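Long-range contacts in beta-1,4-mannanase (Aplysia kurodai, PDB 3VUP), which probably hydrolyses the beta-1,4-mannosidic bonds of mannan in the digestive fluid of the sea hare: residues V152-W157 and P216-T221; R202-Q207 and H243-A248; P288-E293 and G318-H323. One frame throughout, in Å; residues are numbered along the deposited sequence. Where two conformers were deposited one is given.

Contact 1. Residues V152-W157 and P216-T221; sequences VALGGW and PGALVT
Trp-157 and Val-220 form a parallel beta bridge, their CA atoms 4.8 Å apart, where two neighbouring barrel strands begin; the touching parts of 152-157 and 216-221 still run 43° apart. Two nearly straight backbone bonds hold the bridge: Trp-157 N donates to Leu-219 O at 2.9 Å, and Thr-221 N donates to Trp-157 O at 2.8 Å. Trp-157 thus uses both its N-H and its carbonyl on the same partner segment, and its O also takes a CA-H...O contact from Val-220 CA. Gly-156, with no side chain to stand between the backbones, brings its CA within 3.2 Å of Leu-219 O. One step earlier the chains have diverged too far for a direct bond, and a water bridges them, accepting from Leu-219 N at 2.8 Å and giving a weak bond to Gly-155 O. The side chain of Leu-219 passes beside that same carbonyl, with CD1 3.8 Å from Gly-155 O. The indole of Trp-157 is met at its edge, close to its plane, by the Ala-218 methyl, CD1 to CB 4.1 Å. Its CG stands anti to the carbonyl carbon (chi1 -65°), which swings the ring back over its own loop, where Leu-154 CD1 covers one face toward the rim. Thr-221 turns its methyl CG2 to Trp-157 O, while its hydroxyl bonds to Phe-258 O. Trp-157 and Val-220 lie on one face of the sheet, the outside of the barrel, and both rest on Ile-211 of helix 197-214. Trp-157 also touches Met-92 of helix 88-101 and Pro-108 of strand 105-112, so the bridge between the fourth and fifth strands is roofed by two of the surrounding helices.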
ATOM      1  N   VAL A 152       3.321  -5.365  17.255  1.00  8.98           N
ATOM      2  CA  VAL A 152       2.033  -4.702  17.459  1.00 10.25           C
ATOM      3  C   VAL A 152       1.837  -3.422  16.639  1.00  9.93           C
ATOM      4  O   VAL A 152       0.696  -3.015  16.403  1.00 11.14           O
ATOM      5  CB  VAL A 152       1.748  -4.417  18.948  1.00 11.78           C
ATOM      6  CG1 VAL A 152       1.683  -5.722  19.723  1.00 13.20           C
ATOM      7  CG2 VAL A 152       2.791  -3.481  19.537  1.00 11.96           C
ATOM      8  N   ALA A 153       2.929  -2.795  16.201  1.00  8.47           N
ATOM      9  CA  ALA A 153       2.819  -1.560  15.420  1.00  8.11           C
ATOM     10  C   ALA A 153       2.796  -1.790  13.913  1.00  7.80           C
ATOM     11  O   ALA A 153       2.705  -0.830  13.146  1.00  8.35           O
ATOM     12  CB  ALA A 153       3.910  -0.561  15.798  1.00  8.52           C
ATOM     13  N   LEU A 154       2.867  -3.048  13.489  1.00  7.63           N
ATOM     14  CA  LEU A 154       2.723  -3.365  12.074  1.00  7.98           C
ATOM     15  C   LEU A 154       1.239  -3.433  11.726  1.00  7.13           C
ATOM     16  O   LEU A 154       0.518  -4.304  12.214  1.00  8.70           O
ATOM     17  CB  LEU A 154       3.396  -4.697  11.750  1.00  9.41           C
ATOM     18  CG  LEU A 154       3.173  -5.210  10.331  1.00 10.05           C
ATOM     19  CD1 LEU A 154       3.899  -4.334   9.328  1.00 10.34           C
ATOM     20  CD2 LEU A 154       3.643  -6.649  10.232  1.00 11.32           C
ATOM     21  N   GLY A 155       0.775  -2.496  10.907  1.00  6.06           N
ATOM     22  CA  GLY A 155      -0.606  -2.510  10.451  1.00  6.37           C
ATOM     23  C   GLY A 155      -0.827  -3.505   9.326  1.00  6.19           C
ATOM     24  O   GLY A 155      -1.796  -4.266   9.326  1.00  6.39           O
ATOM     25  N   GLY A 156       0.081  -3.504   8.357  1.00  6.20           N
ATOM     26  CA  GLY A 156      -0.013  -4.430   7.249  1.00  6.37           C
ATOM     27  C   GLY A 156       1.017  -4.094   6.199  1.00  6.26           C
ATOM     28  O   GLY A 156       1.586  -2.999   6.189  1.00  7.31           O
ATOM     29  N   TRP A 157       1.254  -5.050   5.316  1.00  5.54           N
ATOM     30  CA  TRP A 157       2.231  -4.912   4.246  1.00  5.85           C
ATOM     31  C   TRP A 157       1.518  -4.553   2.950  1.00  5.17           C
ATOM     32  O   TRP A 157       0.615  -5.265   2.527  1.00  6.12           O
ATOM     33  CB  TRP A 157       2.984  -6.229   4.038  1.00  5.80           C
ATOM     34  CG  TRP A 157       3.832  -6.646   5.203  1.00  6.62           C
ATOM     35  CD1 TRP A 157       3.514  -7.569   6.166  1.00  7.60           C
ATOM     36  CD2 TRP A 157       5.146  -6.167   5.529  1.00  6.48           C
ATOM     37  NE1 TRP A 157       4.546  -7.690   7.062  1.00  8.06           N
ATOM     38  CE2 TRP A 157       5.558  -6.843   6.698  1.00  7.40           C
ATOM     39  CE3 TRP A 157       6.017  -5.236   4.946  1.00  6.87           C
ATOM     40  CZ2 TRP A 157       6.801  -6.616   7.299  1.00  7.85           C
ATOM     41  CZ3 TRP A 157       7.250  -5.004   5.548  1.00  8.25           C
ATOM     42  CH2 TRP A 157       7.631  -5.696   6.712  1.00  8.21           C
ATOM     43  N   PRO A 216       1.736 -15.521   9.956  1.00  6.79           N
ATOM     44  CA  PRO A 216       0.354 -15.809   9.564  1.00  7.12           C
ATOM     45  C   PRO A 216      -0.668 -14.779  10.025  1.00  7.07           C
ATOM     46  O   PRO A 216      -1.733 -14.696   9.422  1.00  7.76           O
ATOM     47  CB  PRO A 216       0.077 -17.158  10.220  1.00  9.28           C
ATOM     48  CG  PRO A 216       1.393 -17.771  10.431  1.00 10.51           C
ATOM     49  CD  PRO A 216       2.369 -16.661  10.642  1.00  8.12           C
ATOM     50  N   GLY A 217      -0.348 -14.009  11.059  1.00  6.85           N
ATOM     51  CA  GLY A 217      -1.236 -12.962  11.528  1.00  7.22           C
ATOM     52  C   GLY A 217      -1.069 -11.599  10.883  1.00  6.76           C
ATOM     53  O   GLY A 217      -1.774 -10.661  11.258  1.00  7.58           O
ATOM     54  N   ALA A 218      -0.158 -11.477   9.921  1.00  5.96           N
ATOM     55  CA  ALA A 218       0.018 -10.215   9.209  1.00  6.59           C
ATOM     56  C   ALA A 218      -1.063 -10.002   8.159  1.00  6.34           C
ATOM     57  O   ALA A 218      -1.587 -10.956   7.583  1.00  6.97           O
ATOM     58  CB  ALA A 218       1.398 -10.160   8.563  1.00  8.00           C
ATOM     59  N   LEU A 219      -1.372  -8.737   7.903  1.00  5.34           N
ATOM     60  CA  LEU A 219      -2.305  -8.368   6.851  1.00  5.52           C
ATOM     61  C   LEU A 219      -1.552  -7.871   5.630  1.00  5.28           C
ATOM     62  O   LEU A 219      -0.475  -7.274   5.755  1.00  5.86           O
ATOM     63  CB  LEU A 219      -3.264  -7.281   7.337  1.00  5.77           C
ATOM     64  CG  LEU A 219      -4.057  -7.598   8.612  1.00  6.40           C
ATOM     65  CD1 LEU A 219      -4.940  -6.414   8.996  1.00  7.77           C
ATOM     66  CD2 LEU A 219      -4.889  -8.859   8.440  1.00  7.89           C
ATOM     67  N   VAL A 220      -2.142  -8.094   4.458  1.00  4.93           N
ATOM     68  CA  VAL A 220      -1.513  -7.724   3.198  1.00  4.67           C
ATOM     69  C   VAL A 220      -2.507  -6.965   2.317  1.00  4.33           C
ATOM     70  O   VAL A 220      -3.695  -7.332   2.216  1.00  5.04           O
ATOM     71  CB  VAL A 220      -0.972  -8.974   2.447  1.00  4.80           C
ATOM     72  CG1 VAL A 220      -0.238  -8.558   1.174  1.00  5.68           C
ATOM     73  CG2 VAL A 220      -0.040  -9.760   3.350  1.00  5.73           C
ATOM     74  N   THR A 221      -2.007  -5.907   1.681  1.00  4.50           N
ATOM     75  CA  THR A 221      -2.795  -5.106   0.753  1.00  4.94           C
ATOM     76  C   THR A 221      -1.904  -4.703  -0.434  1.00  4.10           C
ATOM     77  O   THR A 221      -0.750  -5.131  -0.537  1.00  4.64           O
ATOM     78  CB  THR A 221      -3.380  -3.855   1.464  1.00  5.17           C
ATOM     79  OG1 THR A 221      -4.340  -3.204   0.622  1.00  5.12           O
ATOM     80  CG2 THR A 221      -2.288  -2.873   1.829  1.00  5.64           C
TER
HETATM   81  O   HOH W   1      -0.516  -6.765   9.773  1.00  8.35           O

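Contact 2. Residues R202-Q207 and H243-A248; sequences RFLNWQ and HCLRLA. With SO4 (sulfate ion), chain I.
Asn-205 and Leu-245 meet tightly where helices 202-207 and 243-248 cross almost perpendicularly (94°), their axes 8.1 Å apart at the nearest point. With CG anti to the backbone N (chi1 175°), Asn-205 reaches over the other helix and lays its amide against a backbone carbonyl, CG 3.2 Å from Leu-245 O. ND2 approaches that oxygen at a poor angle and donates instead to Lys-251 O and Gly-254 O, in the loop after the second helix. Leu-245 CD2 packs on Leu-204 CB at 3.7 Å, and the Ala-248 methyl comes equally near the first backbone, CB to Arg-202 N 3.7 Å. The far side of 243-248 is looser and more exposed. There a sulfate, probably from the crystallisation liquor, is held at O3 by His-243 ND1 (2.8 Å) and at O2 by Arg-246 NH1 (3.0 Å), while Arg-246 NE bonds to Gln-252 O. Between 202-207 and 243-248 there is thus van der Waals contact without a hydrogen bond, although Trp-206 NE1 reaches Gly-249 O at the end of the second helix; the buried amide of Asn-205 ties the following loop to the first helix, and the outer donors can hold an anion.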
ATOM      1  N   ARG A 202       1.118 -13.050 -10.362  1.00  5.91           N
ATOM      2  CA  ARG A 202       2.020 -14.014  -9.753  0.58  6.60           C
ATOM      3  C   ARG A 202       2.919 -13.308  -8.741  1.00  5.84           C
ATOM      4  O   ARG A 202       3.113 -13.786  -7.625  1.00  6.31           O
ATOM      5  CB  ARG A 202       2.870 -14.718 -10.807  0.58  7.66           C
ATOM      6  CG  ARG A 202       3.934 -15.612 -10.193  0.58  8.11           C
ATOM      7  CD  ARG A 202       4.827 -16.267 -11.240  0.58  8.91           C
ATOM      8  NE  ARG A 202       5.642 -15.298 -11.968  0.58  9.87           N
ATOM      9  CZ  ARG A 202       5.451 -14.974 -13.242  0.58 11.25           C
ATOM     10  NH1 ARG A 202       4.468 -15.536 -13.935  0.58 11.97           N
ATOM     11  NH2 ARG A 202       6.242 -14.083 -13.820  0.58 11.98           N
ATOM     12  N   PHE A 203       3.472 -12.172  -9.146  1.00  5.85           N
ATOM     13  CA  PHE A 203       4.341 -11.351  -8.304  1.00  6.04           C
ATOM     14  C   PHE A 203       3.656 -11.026  -6.981  1.00  5.76           C
ATOM     15  O   PHE A 203       4.252 -11.167  -5.911  1.00  5.93           O
ATOM     16  CB  PHE A 203       4.685 -10.093  -9.117  1.00  6.71           C
ATOM     17  CG  PHE A 203       5.503  -9.042  -8.401  1.00  6.54           C
ATOM     18  CD1 PHE A 203       6.882  -9.154  -8.285  1.00  7.70           C
ATOM     19  CD2 PHE A 203       4.897  -7.878  -7.963  1.00  7.42           C
ATOM     20  CE1 PHE A 203       7.630  -8.145  -7.683  1.00  8.01           C
ATOM     21  CE2 PHE A 203       5.632  -6.874  -7.360  1.00  8.07           C
ATOM     22  CZ  PHE A 203       6.997  -7.002  -7.222  1.00  8.54           C
ATOM     23  N   LEU A 204       2.395 -10.619  -7.063  1.00  5.13           N
ATOM     24  CA  LEU A 204       1.627 -10.292  -5.872  1.00  5.22           C
ATOM     25  C   LEU A 204       1.252 -11.534  -5.053  1.00  4.80           C
ATOM     26  O   LEU A 204       1.431 -11.561  -3.835  1.00  5.31           O
ATOM     27  CB  LEU A 204       0.388  -9.480  -6.257  1.00  5.37           C
ATOM     28  CG  LEU A 204       0.658  -8.123  -6.927  1.00  5.78           C
ATOM     29  CD1 LEU A 204      -0.626  -7.538  -7.498  1.00  6.39           C
ATOM     30  CD2 LEU A 204       1.299  -7.144  -5.957  1.00  5.69           C
ATOM     31  N   ASN A 205       0.751 -12.565  -5.723  1.00  4.90           N
ATOM     32  CA  ASN A 205       0.349 -13.798  -5.046  1.00  4.93           C
ATOM     33  C   ASN A 205       1.507 -14.414  -4.274  1.00  5.13           C
ATOM     34  O   ASN A 205       1.353 -14.804  -3.116  1.00  5.34           O
ATOM     35  CB  ASN A 205      -0.204 -14.790  -6.077  1.00  5.17           C
ATOM     36  CG  ASN A 205      -0.532 -16.159  -5.492  1.00  5.11           C
ATOM     37  OD1 ASN A 205       0.129 -17.152  -5.794  1.00  5.82           O
ATOM     38  ND2 ASN A 205      -1.569 -16.222  -4.668  1.00  5.52           N
ATOM     39  N   TRP A 206       2.673 -14.514  -4.907  1.00  5.02           N
ATOM     40  CA  TRP A 206       3.792 -15.179  -4.243  1.00  5.63           C
ATOM     41  C   TRP A 206       4.264 -14.397  -3.024  1.00  5.35           C
ATOM     42  O   TRP A 206       4.596 -14.981  -1.994  1.00  5.59           O
ATOM     43  CB  TRP A 206       4.948 -15.421  -5.210  1.00  6.06           C
ATOM     44  CG  TRP A 206       4.701 -16.525  -6.206  1.00  5.98           C
ATOM     45  CD1 TRP A 206       3.505 -17.128  -6.511  1.00  5.86           C
ATOM     46  CD2 TRP A 206       5.690 -17.166  -7.020  1.00  7.02           C
ATOM     47  NE1 TRP A 206       3.697 -18.097  -7.468  1.00  7.10           N
ATOM     48  CE2 TRP A 206       5.026 -18.138  -7.801  1.00  7.39           C
ATOM     49  CE3 TRP A 206       7.070 -17.005  -7.173  1.00  8.04           C
ATOM     50  CZ2 TRP A 206       5.701 -18.946  -8.718  1.00  9.14           C
ATOM     51  CZ3 TRP A 206       7.733 -17.804  -8.082  1.00  9.68           C
ATOM     52  CH2 TRP A 206       7.049 -18.767  -8.841  1.00  9.36           C
ATOM     53  N   GLN A 207       4.290 -13.072  -3.125  1.00  4.84           N
ATOM     54  CA  GLN A 207       4.720 -12.285  -1.978  1.00  5.40           C
ATOM     55  C   GLN A 207       3.703 -12.331  -0.841  1.00  5.30           C
ATOM     56  O   GLN A 207       4.075 -12.464   0.325  1.00  5.99           O
ATOM     57  CB  GLN A 207       5.040 -10.852  -2.386  1.00  5.59           C
ATOM     58  CG  GLN A 207       6.258 -10.732  -3.285  1.00  5.57           C
ATOM     59  CD  GLN A 207       6.488  -9.299  -3.701  1.00  6.99           C
ATOM     60  OE1 GLN A 207       7.197  -8.557  -3.030  1.00  7.51           O
ATOM     61  NE2 GLN A 207       5.858  -8.890  -4.794  1.00  8.23           N
ATOM     62  N   HIS A 243      -9.466 -15.159  -6.269  1.00  6.26           N
ATOM     63  CA  HIS A 243      -9.457 -16.075  -7.394  1.00  6.76           C
ATOM     64  C   HIS A 243      -8.355 -15.738  -8.398  1.00  6.08           C
ATOM     65  O   HIS A 243      -7.644 -16.627  -8.877  1.00  6.54           O
ATOM     66  CB  HIS A 243     -10.816 -16.051  -8.083  1.00  7.58           C
ATOM     67  CG  HIS A 243     -10.833 -16.772  -9.389  1.00  9.30           C
ATOM     68  ND1 HIS A 243     -10.827 -18.147  -9.477  1.00 11.55           N
ATOM     69  CD2 HIS A 243     -10.834 -16.312 -10.661  1.00 11.03           C
ATOM     70  CE1 HIS A 243     -10.834 -18.502 -10.748  1.00 11.98           C
ATOM     71  NE2 HIS A 243     -10.837 -17.409 -11.487  1.00 11.64           N
ATOM     72  N   CYS A 244      -8.220 -14.462  -8.746  1.00  5.75           N
ATOM     73  CA  CYS A 244      -7.233 -14.067  -9.748  1.00  5.76           C
ATOM     74  C   CYS A 244      -5.805 -14.252  -9.273  1.00  5.43           C
ATOM     75  O   CYS A 244      -4.948 -14.709 -10.033  1.00  5.55           O
ATOM     76  CB  CYS A 244      -7.468 -12.625 -10.198  1.00  6.35           C
ATOM     77  SG  CYS A 244      -8.991 -12.438 -11.170  1.00  6.75           S
ATOM     78  N   LEU A 245      -5.537 -13.905  -8.021  1.00  5.42           N
ATOM     79  CA  LEU A 245      -4.192 -14.070  -7.487  1.00  5.63           C
ATOM     80  C   LEU A 245      -3.811 -15.550  -7.424  1.00  5.48           C
ATOM     81  O   LEU A 245      -2.715 -15.941  -7.839  1.00  5.52           O
ATOM     82  CB  LEU A 245      -4.083 -13.423  -6.110  1.00  6.08           C
ATOM     83  CG  LEU A 245      -4.135 -11.896  -6.144  1.00  7.01           C
ATOM     84  CD1 LEU A 245      -4.562 -11.349  -4.797  1.00  7.32           C
ATOM     85  CD2 LEU A 245      -2.787 -11.344  -6.512  1.00  8.04           C
ATOM     86  N   ARG A 246      -4.719 -16.379  -6.907  1.00  5.95           N
ATOM     87  CA  ARG A 246      -4.466 -17.814  -6.816  1.00  6.06           C
ATOM     88  C   ARG A 246      -4.337 -18.450  -8.199  1.00  6.42           C
ATOM     89  O   ARG A 246      -3.531 -19.362  -8.400  1.00  6.72           O
ATOM     90  CB  ARG A 246      -5.566 -18.507  -6.009  1.00  6.85           C
ATOM     91  CG  ARG A 246      -5.567 -18.145  -4.535  1.00  7.39           C
ATOM     92  CD  ARG A 246      -6.808 -18.677  -3.837  1.00  8.11           C
ATOM     93  NE  ARG A 246      -6.752 -18.397  -2.411  1.00  8.30           N
ATOM     94  CZ  ARG A 246      -7.813 -18.210  -1.638  1.00  8.82           C
ATOM     95  NH1 ARG A 246      -9.040 -18.271  -2.153  1.00  9.72           N
ATOM     96  NH2 ARG A 246      -7.643 -17.960  -0.346  1.00  9.85           N
ATOM     97  N   LEU A 247      -5.125 -17.976  -9.156  1.00  6.35           N
ATOM     98  CA  LEU A 247      -5.032 -18.512 -10.510  1.00  7.07           C
ATOM     99  C   LEU A 247      -3.640 -18.269 -11.077  1.00  6.63           C
ATOM    100  O   LEU A 247      -3.016 -19.161 -11.643  1.00  7.15           O
ATOM    101  CB  LEU A 247      -6.082 -17.872 -11.421  1.00  7.49           C
ATOM    102  CG  LEU A 247      -6.009 -18.314 -12.883  1.00  8.71           C
ATOM    103  CD1 LEU A 247      -6.402 -19.768 -13.032  1.00 10.18           C
ATOM    104  CD2 LEU A 247      -6.905 -17.437 -13.722  1.00  9.77           C
ATOM    105  N   ALA A 248      -3.151 -17.047 -10.916  1.00  6.25           N
ATOM    106  CA  ALA A 248      -1.888 -16.649 -11.531  1.00  6.52           C
ATOM    107  C   ALA A 248      -0.673 -17.289 -10.873  1.00  6.75           C
ATOM    108  O   ALA A 248       0.291 -17.643 -11.554  1.00  7.58           O
ATOM    109  CB  ALA A 248      -1.744 -15.148 -11.498  1.00  7.61           C
TER
HETATM  110  S   SO4 I 407     -10.224 -19.700  -5.815  1.00 19.89           S
HETATM  111  O1  SO4 I 407      -8.875 -20.109  -6.206  1.00 20.35           O
HETATM  112  O2  SO4 I 407     -10.162 -18.540  -4.927  1.00 17.87           O
HETATM  113  O3  SO4 I 407     -11.001 -19.391  -7.011  1.00 20.93           O
HETATM  114  O4  SO4 I 407     -10.861 -20.798  -5.096  1.00 21.37           O

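Contact 3. Residues P288-E293 and G318-H323; sequences PIVVGE and GAWSWH
The last beta-alpha-beta unit of the (beta/alpha)8 barrel brings strands 289-293 and 318-322 together, its seventh and eighth, parallel within 6°. Val-291 pairs with Ala-319: Val-291 N donates to Gly-318 O at 2.9 Å from well above the carbonyl plane, and Trp-320 N donates to Val-291 O at 2.9 Å within it. On the inward face Val-290 points CG1, anti to its backbone N (chi1 171°), straight onto the Trp-320 indole, a CH-pi contact 3.6 Å from the centroid of the six-membered ring. Farther along, Glu-293 and Trp-322 extend side by side; Glu-293 OE1 lies over one face of the Trp-322 ring, toward its rim, with Glu-293 CD 3.6 Å from Trp-322 CE3 and the planes 29° apart, while His-323 CB covers the opposite face. Tyr-264 at OE1 and Arg-60 at OE2 fix Glu-293 further. A Tris molecule, probably from the crystallisation liquor, also bonds to OE2, consistent with a pocket here; related clan GH-A glycosidases carry their nucleophile at the end of the seventh strand. Outside the barrel, Val-291 and Ala-319 pack on Val-311 of helix 304-313; inside, Trp-320 reaches Leu-18 of strand 18-22 and Gln-260 of strand 259-262.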
ATOM      1  N   PRO A 288     -12.530  -4.858   3.642  1.00  5.46           N
ATOM      2  CA  PRO A 288     -12.424  -3.426   3.930  1.00  5.37           C
ATOM      3  C   PRO A 288     -11.722  -2.699   2.788  1.00  4.88           C
ATOM      4  O   PRO A 288     -10.812  -3.259   2.163  1.00  5.24           O
ATOM      5  CB  PRO A 288     -11.571  -3.390   5.202  1.00  5.87           C
ATOM      6  CG  PRO A 288     -11.771  -4.736   5.840  1.00  6.85           C
ATOM      7  CD  PRO A 288     -11.905  -5.686   4.687  1.00  6.34           C
ATOM      8  N   ILE A 289     -12.152  -1.467   2.528  1.00  4.31           N
ATOM      9  CA  ILE A 289     -11.555  -0.634   1.491  1.00  4.87           C
ATOM     10  C   ILE A 289     -10.995   0.630   2.137  1.00  4.86           C
ATOM     11  O   ILE A 289     -11.748   1.466   2.652  1.00  5.08           O
ATOM     12  CB  ILE A 289     -12.589  -0.220   0.429  1.00  5.22           C
ATOM     13  CG1 ILE A 289     -13.221  -1.445  -0.245  1.00  5.83           C
ATOM     14  CG2 ILE A 289     -11.956   0.719  -0.592  1.00  6.08           C
ATOM     15  CD1 ILE A 289     -14.459  -1.102  -1.063  1.00  6.33           C
ATOM     16  N   VAL A 290      -9.674   0.765   2.104  1.00  4.60           N
ATOM     17  CA  VAL A 290      -9.011   1.975   2.572  1.00  4.27           C
ATOM     18  C   VAL A 290      -8.841   2.932   1.397  1.00  4.50           C
ATOM     19  O   VAL A 290      -8.431   2.507   0.321  1.00  5.13           O
ATOM     20  CB  VAL A 290      -7.636   1.631   3.178  1.00  4.83           C
ATOM     21  CG1 VAL A 290      -6.816   2.889   3.484  1.00  5.29           C
ATOM     22  CG2 VAL A 290      -7.822   0.794   4.430  1.00  5.06           C
ATOM     23  N   VAL A 291      -9.181   4.208   1.579  1.00  4.66           N
ATOM     24  CA  VAL A 291      -8.830   5.220   0.596  1.00  4.20           C
ATOM     25  C   VAL A 291      -7.437   5.712   0.996  1.00  4.11           C
ATOM     26  O   VAL A 291      -7.278   6.537   1.904  1.00  5.12           O
ATOM     27  CB  VAL A 291      -9.869   6.353   0.522  1.00  5.15           C
ATOM     28  CG1 VAL A 291      -9.461   7.359  -0.539  1.00  5.82           C
ATOM     29  CG2 VAL A 291     -11.245   5.781   0.211  1.00  5.98           C
ATOM     30  N   GLY A 292      -6.429   5.131   0.349  1.00  4.41           N
ATOM     31  CA  GLY A 292      -5.054   5.193   0.806  1.00  4.47           C
ATOM     32  C   GLY A 292      -4.173   6.294   0.242  1.00  4.11           C
ATOM     33  O   GLY A 292      -3.020   6.401   0.658  1.00  4.44           O
ATOM     34  N   GLU A 293      -4.698   7.094  -0.688  1.00  3.92           N
ATOM     35  CA  GLU A 293      -4.052   8.340  -1.121  1.00  4.08           C
ATOM     36  C   GLU A 293      -5.113   9.299  -1.608  1.00  4.39           C
ATOM     37  O   GLU A 293      -6.036   8.885  -2.309  1.00  4.63           O
ATOM     38  CB  GLU A 293      -3.094   8.136  -2.294  1.00  4.98           C
ATOM     39  CG  GLU A 293      -1.807   7.398  -2.022  1.00  4.97           C
ATOM     40  CD  GLU A 293      -0.888   7.373  -3.231  1.00  4.74           C
ATOM     41  OE1 GLU A 293      -1.096   8.182  -4.173  1.00  5.40           O
ATOM     42  OE2 GLU A 293       0.052   6.546  -3.228  1.00  4.78           O
ATOM     43  N   GLY A 318     -10.674   3.347   5.961  1.00  5.44           N
ATOM     44  CA  GLY A 318      -9.562   4.188   6.341  1.00  5.22           C
ATOM     45  C   GLY A 318      -9.331   5.290   5.331  1.00  4.89           C
ATOM     46  O   GLY A 318      -9.856   5.234   4.215  1.00  4.85           O
ATOM     47  N   ALA A 319      -8.543   6.282   5.735  1.00  4.92           N
ATOM     48  CA  ALA A 319      -8.228   7.447   4.919  1.00  5.00           C
ATOM     49  C   ALA A 319      -6.788   7.831   5.199  1.00  4.77           C
ATOM     50  O   ALA A 319      -6.445   8.187   6.333  1.00  5.29           O
ATOM     51  CB  ALA A 319      -9.142   8.615   5.285  1.00  5.68           C
ATOM     52  N   TRP A 320      -5.953   7.758   4.162  1.00  4.72           N
ATOM     53  CA  TRP A 320      -4.554   8.173   4.256  1.00  5.19           C
ATOM     54  C   TRP A 320      -4.292   9.240   3.198  1.00  4.76           C
ATOM     55  O   TRP A 320      -4.313   8.949   1.992  1.00  5.24           O
ATOM     56  CB  TRP A 320      -3.584   7.004   4.026  1.00  5.35           C
ATOM     57  CG  TRP A 320      -3.779   5.815   4.915  1.00  5.53           C
ATOM     58  CD1 TRP A 320      -4.248   5.804   6.188  1.00  7.12           C
ATOM     59  CD2 TRP A 320      -3.500   4.451   4.583  1.00  5.28           C
ATOM     60  NE1 TRP A 320      -4.284   4.516   6.671  1.00  7.80           N
ATOM     61  CE2 TRP A 320      -3.824   3.667   5.704  1.00  6.48           C
ATOM     62  CE3 TRP A 320      -3.002   3.822   3.447  1.00  4.80           C
ATOM     63  CZ2 TRP A 320      -3.668   2.282   5.715  1.00  6.97           C
ATOM     64  CZ3 TRP A 320      -2.854   2.449   3.458  1.00  5.64           C
ATOM     65  CH2 TRP A 320      -3.180   1.693   4.582  1.00  6.42           C
ATOM     66  N   SER A 321      -4.044  10.471   3.636  1.00  4.77           N
ATOM     67  CA  SER A 321      -3.740  11.545   2.695  1.00  5.16           C
ATOM     68  C   SER A 321      -2.307  11.418   2.152  1.00  5.03           C
ATOM     69  O   SER A 321      -1.468  10.695   2.715  1.00  5.17           O
ATOM     70  CB  SER A 321      -3.972  12.908   3.347  1.00  5.08           C
ATOM     71  OG  SER A 321      -3.240  13.024   4.552  1.00  5.98           O
ATOM     72  N   TRP A 322      -2.034  12.118   1.054  1.00  4.75           N
ATOM     73  CA  TRP A 322      -0.765  11.988   0.340  1.00  5.06           C
ATOM     74  C   TRP A 322       0.281  13.058   0.682  1.00  4.68           C
ATOM     75  O   TRP A 322       0.057  14.248   0.474  1.00  5.15           O
ATOM     76  CB  TRP A 322      -1.019  11.993  -1.179  1.00  5.25           C
ATOM     77  CG  TRP A 322       0.264  11.959  -1.943  1.00  4.98           C
ATOM     78  CD1 TRP A 322       0.794  12.967  -2.696  1.00  5.60           C
ATOM     79  CD2 TRP A 322       1.224  10.891  -1.965  1.00  5.33           C
ATOM     80  NE1 TRP A 322       2.019  12.587  -3.198  1.00  5.59           N
ATOM     81  CE2 TRP A 322       2.304  11.318  -2.768  1.00  5.91           C
ATOM     82  CE3 TRP A 322       1.265   9.610  -1.399  1.00  5.66           C
ATOM     83  CZ2 TRP A 322       3.419  10.512  -3.018  1.00  6.46           C
ATOM     84  CZ3 TRP A 322       2.380   8.808  -1.646  1.00  5.91           C
ATOM     85  CH2 TRP A 322       3.441   9.266  -2.449  1.00  6.58           C
ATOM     86  N   HIS A 323       1.425  12.592   1.187  1.00  4.93           N
ATOM     87  CA  HIS A 323       2.659  13.367   1.370  1.00  5.00           C
ATOM     88  C   HIS A 323       2.629  14.260   2.604  1.00  4.85           C
ATOM     89  O   HIS A 323       2.601  15.489   2.521  1.00  5.72           O
ATOM     90  CB  HIS A 323       3.069  14.143   0.117  1.00  5.18           C
ATOM     91  CG  HIS A 323       4.548  14.226  -0.050  1.00  5.41           C
ATOM     92  ND1 HIS A 323       5.385  14.727   0.930  1.00  5.98           N
ATOM     93  CD2 HIS A 323       5.347  13.813  -1.061  1.00  6.08           C
ATOM     94  CE1 HIS A 323       6.634  14.630   0.510  1.00  5.66           C
ATOM     95  NE2 HIS A 323       6.638  14.088  -0.696  1.00  6.20           N
TER

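All three contacts belong to one barrel. Contacts 1 and 3 join neighbouring strands of the same eight-stranded parallel sheet, the fourth to the fifth and the seventh to the eighth, with centres about 16 Å apart. Contact 2 lies in the outer layer, its centre about 18 Å from that of contact 1 and 23 Å from that of contact 3. Along the chain contacts 1 and 2 interlock, their segments alternating, since helix 197-214 precedes strand 220-224 and helix 242-249 follows it; contact 3 comes after both. Contact 1 ties the strands at their starts, whereas contact 3 runs on to the ends that border the probable substrate pocket.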